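Local coordinates for protein tRNA (guanine(26)-N(2))-dimethyltransferase (Pyrococcus horikoshii, PDB 2DUL) that probably transfers two methyl groups from S-adenosyl-L-methionine to the exocyclic amine (N2) of the guanine at position 26 of tRNA, at residues A[33-38]-A[226-231]; A[59-64]-A[136-141]; A[191-196]-A[220-225]. All blocks are in the same frame, centred on the assembly; numbering follows the deposited sequence.

In the fold
Helix 33-46 opens the longest loop, which contact 1 closes when strand 226-235 comes to lie beneath it. Contacts 2 and 3 are nested inside that loop and follow one another in series without crossing. Contact 2 joins the start of helix 60-68 to the end of strand 132-137 in the parallel part of the sheet. Contact 3 closes a short loop, bringing the start of helix 192-209 against the sheet-edge strand 213-223, just before the chain turns into strand 226-235. Contacts 1 and 2 meet through the Arg228–Asp136 and Asp37–Arg64 salt bridges, whereas contacts 1 and 3 share the hairpin of strands 213-223 and 226-235. All three reach the same mixed sheet.

Contact 1 of 3, residues A[33-38]-A[226-231]; sequences ALNRDI and YFRAFV
Asn35 reaches down from helix 33-46 and lays its amide between Tyr226 and Arg228 of strand 226-235; segments 33-38 and 226-231 run almost parallel, and their axes come within 11.5 Å. With CG anti to the backbone N (chi1 178°), the side chain extends toward the sheet. Packing is tight here: Asn35 ND2 comes within 3.3 Å of Tyr226 CE1, and Asn35 CB lies 3.5 Å from Tyr226 OH. The amide is tilted against the phenol ring by 51° but only 27° from the guanidinium plane, and Asn35 OD1 stands 3.3 Å from Arg228 NH2. The contact is looser further along, where Ile38 CG2 approaches Phe230 CE1 at 4.3 Å. Between these regions a water donates to Asn35 O (2.8 Å) and accepts from Arg228 NE (2.9 Å), meeting the guanidinium in its plane at the edge, while Phe230 CZ covers part of one face. The clear partner of Asn35 OD1 is Arg61 NH2, which donates a hydrogen bond to it; Arg61 is predicted to bind S-adenosylmethionine. Replacing Asn35 with a leucine would probably leave Arg61 without this acceptor and put an apolar branch beside the two guanidinium groups. Arg61 and Arg228 converge on Asp136, and the amide oxygen of Asn35 adds a neutral acceptor for Arg61, which makes Asn35 a likely second-shell support of the cofactor site.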
ATOM      1  N   ALA A  33     -12.615   3.394  -5.122  1.00 28.16           N
ATOM      2  CA  ALA A  33     -13.468   3.399  -3.942  1.00 26.76           C
ATOM      3  C   ALA A  33     -13.061   2.248  -3.023  1.00 27.60           C
ATOM      4  O   ALA A  33     -13.151   2.361  -1.799  1.00 25.84           O
ATOM      5  CB  ALA A  33     -14.932   3.256  -4.346  1.00 26.47           C
ATOM      6  N   LEU A  34     -12.620   1.140  -3.623  1.00 27.50           N
ATOM      7  CA  LEU A  34     -12.177  -0.029  -2.863  1.00 28.18           C
ATOM      8  C   LEU A  34     -10.948   0.351  -2.039  1.00 28.45           C
ATOM      9  O   LEU A  34     -10.856   0.033  -0.854  1.00 28.59           O
ATOM     10  CB  LEU A  34     -11.814  -1.180  -3.811  1.00 29.85           C
ATOM     11  CG  LEU A  34     -11.107  -2.388  -3.185  1.00 31.56           C
ATOM     12  CD1 LEU A  34     -12.022  -3.045  -2.168  1.00 31.93           C
ATOM     13  CD2 LEU A  34     -10.712  -3.383  -4.267  1.00 33.93           C
ATOM     14  N   ASN A  35     -10.003   1.023  -2.688  1.00 28.43           N
ATOM     15  CA  ASN A  35      -8.775   1.473  -2.041  1.00 29.71           C
ATOM     16  C   ASN A  35      -9.133   2.328  -0.826  1.00 28.07           C
ATOM     17  O   ASN A  35      -8.587   2.139   0.262  1.00 26.03           O
ATOM     18  CB  ASN A  35      -7.936   2.285  -3.039  1.00 32.37           C
ATOM     19  CG  ASN A  35      -6.653   2.840  -2.430  1.00 36.97           C
ATOM     20  OD1 ASN A  35      -6.687   3.679  -1.526  1.00 37.40           O
ATOM     21  ND2 ASN A  35      -5.511   2.376  -2.934  1.00 39.24           N
ATOM     22  N   ARG A  36     -10.063   3.262  -1.008  1.00 27.28           N
ATOM     23  CA  ARG A  36     -10.475   4.128   0.089  1.00 25.76           C
ATOM     24  C   ARG A  36     -11.211   3.349   1.187  1.00 25.32           C
ATOM     25  O   ARG A  36     -11.087   3.671   2.373  1.00 23.15           O
ATOM     26  CB  ARG A  36     -11.323   5.288  -0.446  1.00 24.74           C
ATOM     27  CG  ARG A  36     -10.503   6.300  -1.259  1.00 24.90           C
ATOM     28  CD  ARG A  36     -11.348   7.474  -1.730  1.00 25.81           C
ATOM     29  NE  ARG A  36     -12.146   7.168  -2.918  1.00 24.70           N
ATOM     30  CZ  ARG A  36     -11.708   7.266  -4.171  1.00 24.99           C
ATOM     31  NH1 ARG A  36     -10.465   7.662  -4.422  1.00 24.05           N
ATOM     32  NH2 ARG A  36     -12.521   6.983  -5.181  1.00 22.76           N
ATOM     33  N   ASP A  37     -11.964   2.317   0.806  1.00 25.29           N
ATOM     34  CA  ASP A  37     -12.655   1.501   1.803  1.00 24.32           C
ATOM     35  C   ASP A  37     -11.608   0.893   2.737  1.00 24.61           C
ATOM     36  O   ASP A  37     -11.762   0.912   3.960  1.00 25.04           O
ATOM     37  CB  ASP A  37     -13.425   0.340   1.159  1.00 26.20           C
ATOM     38  CG  ASP A  37     -14.799   0.739   0.643  1.00 28.83           C
ATOM     39  OD1 ASP A  37     -15.384   1.727   1.140  1.00 27.68           O
ATOM     40  OD2 ASP A  37     -15.305   0.033  -0.256  1.00 31.13           O
ATOM     41  N   ILE A  38     -10.554   0.337   2.141  1.00 22.46           N
ATOM     42  CA  ILE A  38      -9.486  -0.311   2.901  1.00 23.31           C
ATOM     43  C   ILE A  38      -8.879   0.628   3.933  1.00 22.05           C
ATOM     44  O   ILE A  38      -8.739   0.266   5.104  1.00 20.78           O
ATOM     45  CB  ILE A  38      -8.358  -0.837   1.961  1.00 23.08           C
ATOM     46  CG1 ILE A  38      -8.948  -1.789   0.918  1.00 25.28           C
ATOM     47  CG2 ILE A  38      -7.283  -1.558   2.768  1.00 21.52           C
ATOM     48  CD1 ILE A  38      -9.669  -2.981   1.508  1.00 24.78           C
ATOM     49  N   TYR A 226      -1.961  -1.515  -8.999  1.00 29.21           N
ATOM     50  CA  TYR A 226      -1.528  -0.467  -8.095  1.00 28.13           C
ATOM     51  C   TYR A 226      -0.953  -1.127  -6.851  1.00 25.62           C
ATOM     52  O   TYR A 226      -1.412  -2.187  -6.429  1.00 23.41           O
ATOM     53  CB  TYR A 226      -2.665   0.524  -7.773  1.00 32.69           C
ATOM     54  CG  TYR A 226      -3.725   0.096  -6.783  1.00 36.19           C
ATOM     55  CD1 TYR A 226      -3.433  -0.030  -5.424  1.00 37.72           C
ATOM     56  CD2 TYR A 226      -5.045  -0.103  -7.195  1.00 38.90           C
ATOM     57  CE1 TYR A 226      -4.431  -0.336  -4.496  1.00 39.60           C
ATOM     58  CE2 TYR A 226      -6.053  -0.411  -6.277  1.00 40.96           C
ATOM     59  CZ  TYR A 226      -5.740  -0.523  -4.927  1.00 41.90           C
ATOM     60  OH  TYR A 226      -6.732  -0.809  -4.007  1.00 43.34           O
ATOM     61  N   PHE A 227       0.086  -0.514  -6.303  1.00 23.89           N
ATOM     62  CA  PHE A 227       0.757  -1.043  -5.125  1.00 23.15           C
ATOM     63  C   PHE A 227       0.433  -0.164  -3.930  1.00 22.30           C
ATOM     64  O   PHE A 227       0.469   1.065  -4.025  1.00 22.62           O
ATOM     65  CB  PHE A 227       2.262  -1.089  -5.381  1.00 22.28           C
ATOM     66  CG  PHE A 227       2.637  -1.861  -6.617  1.00 24.14           C
ATOM     67  CD1 PHE A 227       2.402  -1.330  -7.885  1.00 24.22           C
ATOM     68  CD2 PHE A 227       3.201  -3.128  -6.516  1.00 20.65           C
ATOM     69  CE1 PHE A 227       2.723  -2.052  -9.036  1.00 25.57           C
ATOM     70  CE2 PHE A 227       3.527  -3.860  -7.659  1.00 24.70           C
ATOM     71  CZ  PHE A 227       3.287  -3.320  -8.924  1.00 25.18           C
ATOM     72  N   ARG A 228       0.126  -0.806  -2.807  1.00 21.04           N
ATOM     73  CA  ARG A 228      -0.261  -0.116  -1.582  1.00 21.01           C
ATOM     74  C   ARG A 228       0.591  -0.549  -0.390  1.00 21.03           C
ATOM     75  O   ARG A 228       0.829  -1.738  -0.184  1.00 20.70           O
ATOM     76  CB  ARG A 228      -1.725  -0.439  -1.265  1.00 25.65           C
ATOM     77  CG  ARG A 228      -2.693   0.726  -1.267  1.00 30.96           C
ATOM     78  CD  ARG A 228      -2.335   1.787  -0.241  1.00 34.44           C
ATOM     79  NE  ARG A 228      -3.507   2.572   0.142  1.00 35.12           N
ATOM     80  CZ  ARG A 228      -3.458   3.816   0.610  1.00 36.45           C
ATOM     81  NH1 ARG A 228      -2.291   4.432   0.747  1.00 35.12           N
ATOM     82  NH2 ARG A 228      -4.577   4.438   0.957  1.00 34.85           N
ATOM     83  N   ALA A 229       1.025   0.415   0.413  1.00 19.45           N
ATOM     84  CA  ALA A 229       1.828   0.095   1.586  1.00 20.75           C
ATOM     85  C   ALA A 229       1.468   0.969   2.776  1.00 21.45           C
ATOM     86  O   ALA A 229       1.524   2.199   2.696  1.00 22.32           O
ATOM     87  CB  ALA A 229       3.315   0.250   1.266  1.00 20.65           C
ATOM     88  N   PHE A 230       1.089   0.322   3.873  1.00 20.05           N
ATOM     89  CA  PHE A 230       0.763   1.022   5.105  1.00 19.14           C
ATOM     90  C   PHE A 230       1.859   0.653   6.099  1.00 18.29           C
ATOM     91  O   PHE A 230       2.041  -0.525   6.413  1.00 18.21           O
ATOM     92  CB  PHE A 230      -0.592   0.574   5.669  1.00 19.84           C
ATOM     93  CG  PHE A 230      -1.768   0.960   4.819  1.00 21.42           C
ATOM     94  CD1 PHE A 230      -2.364   0.034   3.969  1.00 20.81           C
ATOM     95  CD2 PHE A 230      -2.278   2.253   4.869  1.00 23.67           C
ATOM     96  CE1 PHE A 230      -3.459   0.388   3.176  1.00 22.58           C
ATOM     97  CE2 PHE A 230      -3.375   2.622   4.080  1.00 23.18           C
ATOM     98  CZ  PHE A 230      -3.966   1.687   3.231  1.00 24.51           C
ATOM     99  N   VAL A 231       2.592   1.648   6.585  1.00 18.19           N
ATOM    100  CA  VAL A 231       3.659   1.383   7.539  1.00 18.36           C
ATOM    101  C   VAL A 231       3.546   2.220   8.797  1.00 18.38           C
ATOM    102  O   VAL A 231       3.002   3.326   8.785  1.00 18.84           O
ATOM    103  CB  VAL A 231       5.060   1.618   6.907  1.00 17.83           C
ATOM    104  CG1 VAL A 231       5.246   0.697   5.716  1.00 19.47           C
ATOM    105  CG2 VAL A 231       5.219   3.067   6.493  1.00 18.57           C
TER
HETATM  106  O   HOH W   1      -5.983   1.104   0.324  1.00 29.19           O

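Contact 2 of 3, residues A[59-64]-A[136-141]; sequences GIRGIR and DLDPFG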
ATOM      1  N   GLY A  59     -11.492  15.590  -3.211  1.00 24.02           N
ATOM      2  CA  GLY A  59     -11.568  15.633  -1.758  1.00 23.26           C
ATOM      3  C   GLY A  59     -12.244  14.409  -1.162  1.00 23.52           C
ATOM      4  O   GLY A  59     -12.398  14.304   0.055  1.00 22.53           O
ATOM      5  N   ILE A  60     -12.633  13.467  -2.016  1.00 23.01           N
ATOM      6  CA  ILE A  60     -13.322  12.260  -1.563  1.00 22.64           C
ATOM      7  C   ILE A  60     -12.636  11.492  -0.435  1.00 21.95           C
ATOM      8  O   ILE A  60     -13.299  11.055   0.507  1.00 22.08           O
ATOM      9  CB  ILE A  60     -13.583  11.281  -2.746  1.00 22.03           C
ATOM     10  CG1 ILE A  60     -14.325  10.039  -2.243  1.00 23.94           C
ATOM     11  CG2 ILE A  60     -12.270  10.873  -3.399  1.00 22.01           C
ATOM     12  CD1 ILE A  60     -15.696  10.332  -1.656  1.00 23.99           C
ATOM     13  N   ARG A  61     -11.320  11.327  -0.517  1.00 21.54           N
ATOM     14  CA  ARG A  61     -10.606  10.576   0.515  1.00 22.64           C
ATOM     15  C   ARG A  61     -10.725  11.240   1.884  1.00 21.10           C
ATOM     16  O   ARG A  61     -11.152  10.605   2.845  1.00 21.36           O
ATOM     17  CB  ARG A  61      -9.129  10.410   0.136  1.00 21.86           C
ATOM     18  CG  ARG A  61      -8.362   9.417   0.999  1.00 25.08           C
ATOM     19  CD  ARG A  61      -6.927   9.254   0.506  1.00 27.42           C
ATOM     20  NE  ARG A  61      -6.871   8.745  -0.863  1.00 28.67           N
ATOM     21  CZ  ARG A  61      -6.800   7.457  -1.190  1.00 29.53           C
ATOM     22  NH1 ARG A  61      -6.762   7.109  -2.466  1.00 29.79           N
ATOM     23  NH2 ARG A  61      -6.742   6.519  -0.250  1.00 26.23           N
ATOM     24  N   GLY A  62     -10.351  12.514   1.963  1.00 21.14           N
ATOM     25  CA  GLY A  62     -10.431  13.238   3.221  1.00 20.20           C
ATOM     26  C   GLY A  62     -11.853  13.343   3.756  1.00 21.54           C
ATOM     27  O   GLY A  62     -12.080  13.254   4.962  1.00 19.05           O
ATOM     28  N   ILE A  63     -12.818  13.540   2.864  1.00 19.92           N
ATOM     29  CA  ILE A  63     -14.211  13.637   3.289  1.00 21.50           C
ATOM     30  C   ILE A  63     -14.652  12.318   3.921  1.00 20.73           C
ATOM     31  O   ILE A  63     -15.326  12.313   4.954  1.00 22.50           O
ATOM     32  CB  ILE A  63     -15.131  13.998   2.099  1.00 22.14           C
ATOM     33  CG1 ILE A  63     -14.892  15.458   1.700  1.00 20.85           C
ATOM     34  CG2 ILE A  63     -16.597  13.788   2.479  1.00 23.39           C
ATOM     35  CD1 ILE A  63     -15.469  15.835   0.352  1.00 24.80           C
ATOM     36  N   ARG A  64     -14.265  11.196   3.322  1.00 21.18           N
ATOM     37  CA  ARG A  64     -14.640   9.905   3.894  1.00 20.31           C
ATOM     38  C   ARG A  64     -13.908   9.679   5.218  1.00 20.85           C
ATOM     39  O   ARG A  64     -14.458   9.082   6.142  1.00 21.47           O
ATOM     40  CB  ARG A  64     -14.356   8.771   2.908  1.00 23.01           C
ATOM     41  CG  ARG A  64     -15.269   8.812   1.687  1.00 22.04           C
ATOM     42  CD  ARG A  64     -15.222   7.503   0.927  1.00 22.08           C
ATOM     43  NE  ARG A  64     -15.655   6.384   1.759  1.00 19.27           N
ATOM     44  CZ  ARG A  64     -15.464   5.106   1.446  1.00 22.82           C
ATOM     45  NH1 ARG A  64     -14.848   4.782   0.315  1.00 23.91           N
ATOM     46  NH2 ARG A  64     -15.873   4.151   2.271  1.00 23.55           N
ATOM     47  N   ASP A 136      -1.753  10.014   3.911  1.00 18.95           N
ATOM     48  CA  ASP A 136      -2.063   9.113   2.809  1.00 20.45           C
ATOM     49  C   ASP A 136      -1.586   9.773   1.515  1.00 19.38           C
ATOM     50  O   ASP A 136      -2.086  10.822   1.119  1.00 19.92           O
ATOM     51  CB  ASP A 136      -3.569   8.829   2.750  1.00 22.61           C
ATOM     52  CG  ASP A 136      -3.901   7.601   1.906  1.00 27.04           C
ATOM     53  OD1 ASP A 136      -5.038   7.092   2.014  1.00 28.11           O
ATOM     54  OD2 ASP A 136      -3.025   7.142   1.142  1.00 29.41           O
ATOM     55  N   LEU A 137      -0.588   9.160   0.890  1.00 20.51           N
ATOM     56  CA  LEU A 137      -0.011   9.650  -0.356  1.00 24.15           C
ATOM     57  C   LEU A 137      -0.566   8.834  -1.506  1.00 25.27           C
ATOM     58  O   LEU A 137      -0.199   7.668  -1.674  1.00 25.57           O
ATOM     59  CB  LEU A 137       1.512   9.493  -0.345  1.00 25.35           C
ATOM     60  CG  LEU A 137       2.351  10.334   0.609  1.00 27.31           C
ATOM     61  CD1 LEU A 137       3.836  10.060   0.335  1.00 25.69           C
ATOM     62  CD2 LEU A 137       2.032  11.816   0.397  1.00 29.30           C
ATOM     63  N   ASP A 138      -1.436   9.450  -2.297  1.00 28.07           N
ATOM     64  CA  ASP A 138      -2.059   8.775  -3.432  1.00 32.25           C
ATOM     65  C   ASP A 138      -1.980   9.670  -4.665  1.00 32.99           C
ATOM     66  O   ASP A 138      -2.969  10.286  -5.054  1.00 35.20           O
ATOM     67  CB  ASP A 138      -3.524   8.477  -3.103  1.00 36.43           C
ATOM     68  CG  ASP A 138      -4.180   7.572  -4.126  1.00 41.88           C
ATOM     69  OD1 ASP A 138      -3.738   6.411  -4.258  1.00 44.80           O
ATOM     70  OD2 ASP A 138      -5.136   8.022  -4.797  1.00 44.72           O
ATOM     71  N   PRO A 139      -0.798   9.751  -5.296  1.00 34.26           N
ATOM     72  CA  PRO A 139      -0.581  10.577  -6.487  1.00 35.02           C
ATOM     73  C   PRO A 139      -0.870   9.873  -7.809  1.00 36.15           C
ATOM     74  O   PRO A 139      -1.213   8.691  -7.837  1.00 36.05           O
ATOM     75  CB  PRO A 139       0.886  10.942  -6.366  1.00 34.88           C
ATOM     76  CG  PRO A 139       1.469   9.646  -5.892  1.00 35.61           C
ATOM     77  CD  PRO A 139       0.485   9.212  -4.805  1.00 35.33           C
ATOM     78  N   PHE A 140      -0.733  10.621  -8.901  1.00 38.22           N
ATOM     79  CA  PHE A 140      -0.926  10.076 -10.239  1.00 40.59           C
ATOM     80  C   PHE A 140       0.401   9.420 -10.605  1.00 39.42           C
ATOM     81  O   PHE A 140       1.306  10.087 -11.104  1.00 40.82           O
ATOM     82  CB  PHE A 140      -1.212  11.185 -11.262  1.00 44.83           C
ATOM     83  CG  PHE A 140      -2.492  11.931 -11.024  1.00 48.65           C
ATOM     84  CD1 PHE A 140      -3.706  11.255 -10.954  1.00 50.80           C
ATOM     85  CD2 PHE A 140      -2.488  13.317 -10.897  1.00 51.01           C
ATOM     86  CE1 PHE A 140      -4.899  11.951 -10.764  1.00 52.95           C
ATOM     87  CE2 PHE A 140      -3.676  14.022 -10.706  1.00 52.56           C
ATOM     88  CZ  PHE A 140      -4.884  13.338 -10.640  1.00 52.83           C
ATOM     89  N   GLY A 141       0.527   8.124 -10.341  1.00 36.95           N
ATOM     90  CA  GLY A 141       1.763   7.440 -10.671  1.00 33.60           C
ATOM     91  C   GLY A 141       2.672   7.150  -9.491  1.00 32.51           C
ATOM     92  O   GLY A 141       2.319   6.373  -8.602  1.00 31.68           O
TER
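Asp136 and Asp138 flank the point where strand 132-137 gives way to the loop Asp138-Pro139-Phe140-Gly141, a sequence that resembles motif IV of class I amino-group methyltransferases, and both receive Arg61 from helix 60-68. That helix follows the loop after strand 50-53, the neighbour of strand 132-137 in the Rossmann-like sheet, and Gly59, whose positive phi suits glycine, is its N-cap. Arg61 starts out extended and then bends at chi3 (-61°), which turns its guanidinium back across the two aspartates. Arg61 NH2 makes a salt bridge to Asp136 OD1 at 2.9 Å, but its hydrogen bond is weak, with an N-H...O angle of 127°, because the oxygen lies well off the guanidinium plane; the planes of the two groups are 72° apart. The same oxygen rests 3.2 Å from Arg61 CD, the methylene next to NE. On the other branch, Arg61 NH1 forms a salt bridge with Asp138 OD2 at 3.0 Å. Both acids come from the same side of the guanidinium, with Asp138 CB over its face, 3.6 Å from Arg61 NH1. Asp136 OD2 is taken by Arg228, and Arg61 NH2 also donates to Asn35. Arg61 and the nearby Arg36 are both predicted to bind S-adenosylmethionine. Spanning two carboxylates, Arg61 is probably restrained in rotation, and its charge is likely to be balanced by both acids, while Asp136, gripped by two arginines, probably has its buried negative charge well compensated in a site consistent with holding the cofactor.

Contact 3 of 3, residues A[191-196]-A[220-225]; sequences LCHEVG and AYYKDH
His193 and Tyr222 make this contact through their rings, which lie face to face with centroids 3.8 Å apart and planes inclined by only 15°. Tyr222 CE2 sits over the centre of the imidazole, 3.3 Å from His193 ND1, whereas His193 CG lies toward the rim of the phenol ring. Each side chain is aimed by its first torsion: His193 CG is anti to its carbonyl carbon (chi1 -67°), while in Tyr222 CG stands anti to the backbone N.

A CH-pi contact adds to the stack, His193 CB standing over the face of the tyrosine ring at 4.0 Å from its centroid. The histidine side chain thus follows the tyrosine ring from CB out to the phenol end, where His193 NE2 is 3.4 Å from Tyr222 OH.

Topologically, the pair joins the N-terminal part of helix 192-209 to the outer strand of a hairpin that ends the class I methyltransferase sheet: strand 226-235, antiparallel to strand 158-164, is inserted between that strand and 213-223. Asp224 and His225, both in the left-handed helical region, form the two-residue turn of this hairpin, close to type I'. Phe227, on the returning strand, meets the Tyr222 ring edge-to-face.

The polar bonds lie around the stack. Tyr222 OH accepts from the backbone N of His225 at 2.9 Å, a weak bond bent to 131°, and His225 ND1 comes to 3.1 Å of the same oxygen. His193 ND1 is hydrogen-bonded to the carbonyl O of Phe357, and the Tyr222 carbonyl O to His356, so that both stacked residues are also tied to the same loop of the C-terminal part of the chain.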
ATOM      1  N   LEU A 191       6.481 -13.246 -10.394  1.00 20.38           N
ATOM      2  CA  LEU A 191       6.670 -12.711  -9.049  1.00 21.75           C
ATOM      3  C   LEU A 191       6.662 -11.184  -8.962  1.00 21.08           C
ATOM      4  O   LEU A 191       6.698 -10.629  -7.864  1.00 19.11           O
ATOM      5  CB  LEU A 191       7.992 -13.235  -8.469  1.00 21.94           C
ATOM      6  CG  LEU A 191       8.021 -14.618  -7.800  1.00 23.29           C
ATOM      7  CD1 LEU A 191       7.128 -15.596  -8.527  1.00 27.78           C
ATOM      8  CD2 LEU A 191       9.460 -15.110  -7.747  1.00 22.22           C
ATOM      9  N   CYS A 192       6.585 -10.509 -10.105  1.00 20.74           N
ATOM     10  CA  CYS A 192       6.650  -9.048 -10.124  1.00 20.64           C
ATOM     11  C   CYS A 192       5.676  -8.278  -9.234  1.00 21.11           C
ATOM     12  O   CYS A 192       6.053  -7.253  -8.663  1.00 20.23           O
ATOM     13  CB  CYS A 192       6.565  -8.523 -11.564  1.00 22.31           C
ATOM     14  SG  CYS A 192       4.957  -8.636 -12.354  1.00 28.93           S
ATOM     15  N   HIS A 193       4.438  -8.748  -9.100  1.00 20.01           N
ATOM     16  CA  HIS A 193       3.484  -8.047  -8.252  1.00 21.44           C
ATOM     17  C   HIS A 193       4.014  -7.984  -6.815  1.00 21.81           C
ATOM     18  O   HIS A 193       3.934  -6.942  -6.161  1.00 20.90           O
ATOM     19  CB  HIS A 193       2.125  -8.749  -8.275  1.00 23.25           C
ATOM     20  CG  HIS A 193       1.435  -8.685  -9.603  1.00 25.84           C
ATOM     21  ND1 HIS A 193       0.338  -9.462  -9.911  1.00 27.91           N
ATOM     22  CD2 HIS A 193       1.687  -7.937 -10.704  1.00 27.76           C
ATOM     23  CE1 HIS A 193      -0.054  -9.197 -11.145  1.00 27.95           C
ATOM     24  NE2 HIS A 193       0.748  -8.275 -11.649  1.00 28.26           N
ATOM     25  N   GLU A 194       4.562  -9.092  -6.323  1.00 19.49           N
ATOM     26  CA  GLU A 194       5.078  -9.085  -4.962  1.00 19.12           C
ATOM     27  C   GLU A 194       6.418  -8.365  -4.859  1.00 18.14           C
ATOM     28  O   GLU A 194       6.640  -7.612  -3.911  1.00 18.95           O
ATOM     29  CB  GLU A 194       5.223 -10.500  -4.394  1.00 18.05           C
ATOM     30  CG  GLU A 194       5.604 -10.453  -2.906  1.00 19.40           C
ATOM     31  CD  GLU A 194       5.666 -11.806  -2.235  1.00 19.41           C
ATOM     32  OE1 GLU A 194       4.981 -12.742  -2.695  1.00 17.76           O
ATOM     33  OE2 GLU A 194       6.383 -11.925  -1.215  1.00 22.06           O
ATOM     34  N   VAL A 195       7.314  -8.600  -5.815  1.00 17.04           N
ATOM     35  CA  VAL A 195       8.622  -7.939  -5.782  1.00 17.50           C
ATOM     36  C   VAL A 195       8.430  -6.423  -5.825  1.00 17.52           C
ATOM     37  O   VAL A 195       9.079  -5.678  -5.080  1.00 15.84           O
ATOM     38  CB  VAL A 195       9.516  -8.402  -6.958  1.00 15.61           C
ATOM     39  CG1 VAL A 195      10.802  -7.576  -7.008  1.00 15.31           C
ATOM     40  CG2 VAL A 195       9.858  -9.877  -6.788  1.00 17.62           C
ATOM     41  N   GLY A 196       7.521  -5.970  -6.687  1.00 17.38           N
ATOM     42  CA  GLY A 196       7.243  -4.548  -6.783  1.00 17.20           C
ATOM     43  C   GLY A 196       6.736  -4.014  -5.454  1.00 17.68           C
ATOM     44  O   GLY A 196       7.090  -2.904  -5.035  1.00 16.25           O
ATOM     45  N   ALA A 220       0.581  -4.333   3.297  1.00 19.09           N
ATOM     46  CA  ALA A 220       1.079  -3.951   1.980  1.00 19.75           C
ATOM     47  C   ALA A 220       0.523  -4.987   1.023  1.00 21.12           C
ATOM     48  O   ALA A 220       0.586  -6.188   1.292  1.00 22.10           O
ATOM     49  CB  ALA A 220       2.594  -3.954   1.954  1.00 18.22           C
ATOM     50  N   TYR A 221      -0.024  -4.526  -0.096  1.00 21.16           N
ATOM     51  CA  TYR A 221      -0.615  -5.446  -1.047  1.00 20.83           C
ATOM     52  C   TYR A 221      -0.644  -4.892  -2.462  1.00 22.40           C
ATOM     53  O   TYR A 221      -0.354  -3.719  -2.693  1.00 21.90           O
ATOM     54  CB  TYR A 221      -2.041  -5.785  -0.590  1.00 22.30           C
ATOM     55  CG  TYR A 221      -3.002  -4.613  -0.609  1.00 23.71           C
ATOM     56  CD1 TYR A 221      -3.728  -4.302  -1.759  1.00 23.70           C
ATOM     57  CD2 TYR A 221      -3.183  -3.810   0.519  1.00 24.83           C
ATOM     58  CE1 TYR A 221      -4.611  -3.224  -1.788  1.00 24.84           C
ATOM     59  CE2 TYR A 221      -4.066  -2.722   0.500  1.00 25.89           C
ATOM     60  CZ  TYR A 221      -4.776  -2.439  -0.661  1.00 26.51           C
ATOM     61  OH  TYR A 221      -5.649  -1.374  -0.698  1.00 26.32           O
ATOM     62  N   TYR A 222      -0.989  -5.763  -3.404  1.00 22.05           N
ATOM     63  CA  TYR A 222      -1.097  -5.402  -4.809  1.00 22.76           C
ATOM     64  C   TYR A 222      -2.550  -5.620  -5.220  1.00 24.35           C
ATOM     65  O   TYR A 222      -3.182  -6.583  -4.787  1.00 22.23           O
ATOM     66  CB  TYR A 222      -0.201  -6.296  -5.667  1.00 23.72           C
ATOM     67  CG  TYR A 222      -0.465  -6.152  -7.146  1.00 24.91           C
ATOM     68  CD1 TYR A 222       0.073  -5.091  -7.869  1.00 25.96           C
ATOM     69  CD2 TYR A 222      -1.309  -7.044  -7.810  1.00 27.33           C
ATOM     70  CE1 TYR A 222      -0.224  -4.915  -9.216  1.00 28.87           C
ATOM     71  CE2 TYR A 222      -1.616  -6.877  -9.157  1.00 28.32           C
ATOM     72  CZ  TYR A 222      -1.071  -5.811  -9.853  1.00 28.20           C
ATOM     73  OH  TYR A 222      -1.378  -5.627 -11.180  1.00 30.22           O
ATOM     74  N   LYS A 223      -3.074  -4.729  -6.055  1.00 24.43           N
ATOM     75  CA  LYS A 223      -4.448  -4.857  -6.521  1.00 27.12           C
ATOM     76  C   LYS A 223      -4.692  -4.058  -7.791  1.00 27.08           C
ATOM     77  O   LYS A 223      -4.491  -2.846  -7.826  1.00 25.41           O
ATOM     78  CB  LYS A 223      -5.430  -4.392  -5.443  1.00 28.45           C
ATOM     79  CG  LYS A 223      -6.903  -4.626  -5.786  1.00 31.26           C
ATOM     80  CD  LYS A 223      -7.239  -6.110  -5.769  1.00 32.86           C
ATOM     81  CE  LYS A 223      -8.740  -6.351  -5.895  1.00 35.24           C
ATOM     82  NZ  LYS A 223      -9.258  -6.001  -7.244  1.00 34.71           N
ATOM     83  N   ASP A 224      -5.122  -4.760  -8.832  1.00 29.82           N
ATOM     84  CA  ASP A 224      -5.443  -4.147 -10.113  1.00 30.73           C
ATOM     85  C   ASP A 224      -4.461  -3.067 -10.558  1.00 30.54           C
ATOM     86  O   ASP A 224      -4.829  -1.907 -10.738  1.00 30.04           O
ATOM     87  CB  ASP A 224      -6.857  -3.565 -10.068  1.00 33.43           C
ATOM     88  CG  ASP A 224      -7.450  -3.365 -11.451  1.00 36.40           C
ATOM     89  OD1 ASP A 224      -8.502  -2.702 -11.564  1.00 37.42           O
ATOM     90  OD2 ASP A 224      -6.863  -3.878 -12.428  1.00 37.20           O
ATOM     91  N   HIS A 225      -3.205  -3.462 -10.717  1.00 30.83           N
ATOM     92  CA  HIS A 225      -2.154  -2.573 -11.182  1.00 32.17           C
ATOM     93  C   HIS A 225      -1.757  -1.392 -10.305  1.00 31.07           C
ATOM     94  O   HIS A 225      -1.285  -0.371 -10.806  1.00 31.12           O
ATOM     95  CB  HIS A 225      -2.500  -2.092 -12.590  1.00 35.60           C
ATOM     96  CG  HIS A 225      -2.676  -3.209 -13.569  1.00 38.84           C
ATOM     97  ND1 HIS A 225      -1.686  -4.134 -13.826  1.00 41.29           N
ATOM     98  CD2 HIS A 225      -3.735  -3.571 -14.331  1.00 39.73           C
ATOM     99  CE1 HIS A 225      -2.129  -5.019 -14.702  1.00 41.36           C
ATOM    100  NE2 HIS A 225      -3.369  -4.699 -15.024  1.00 42.58           N
TER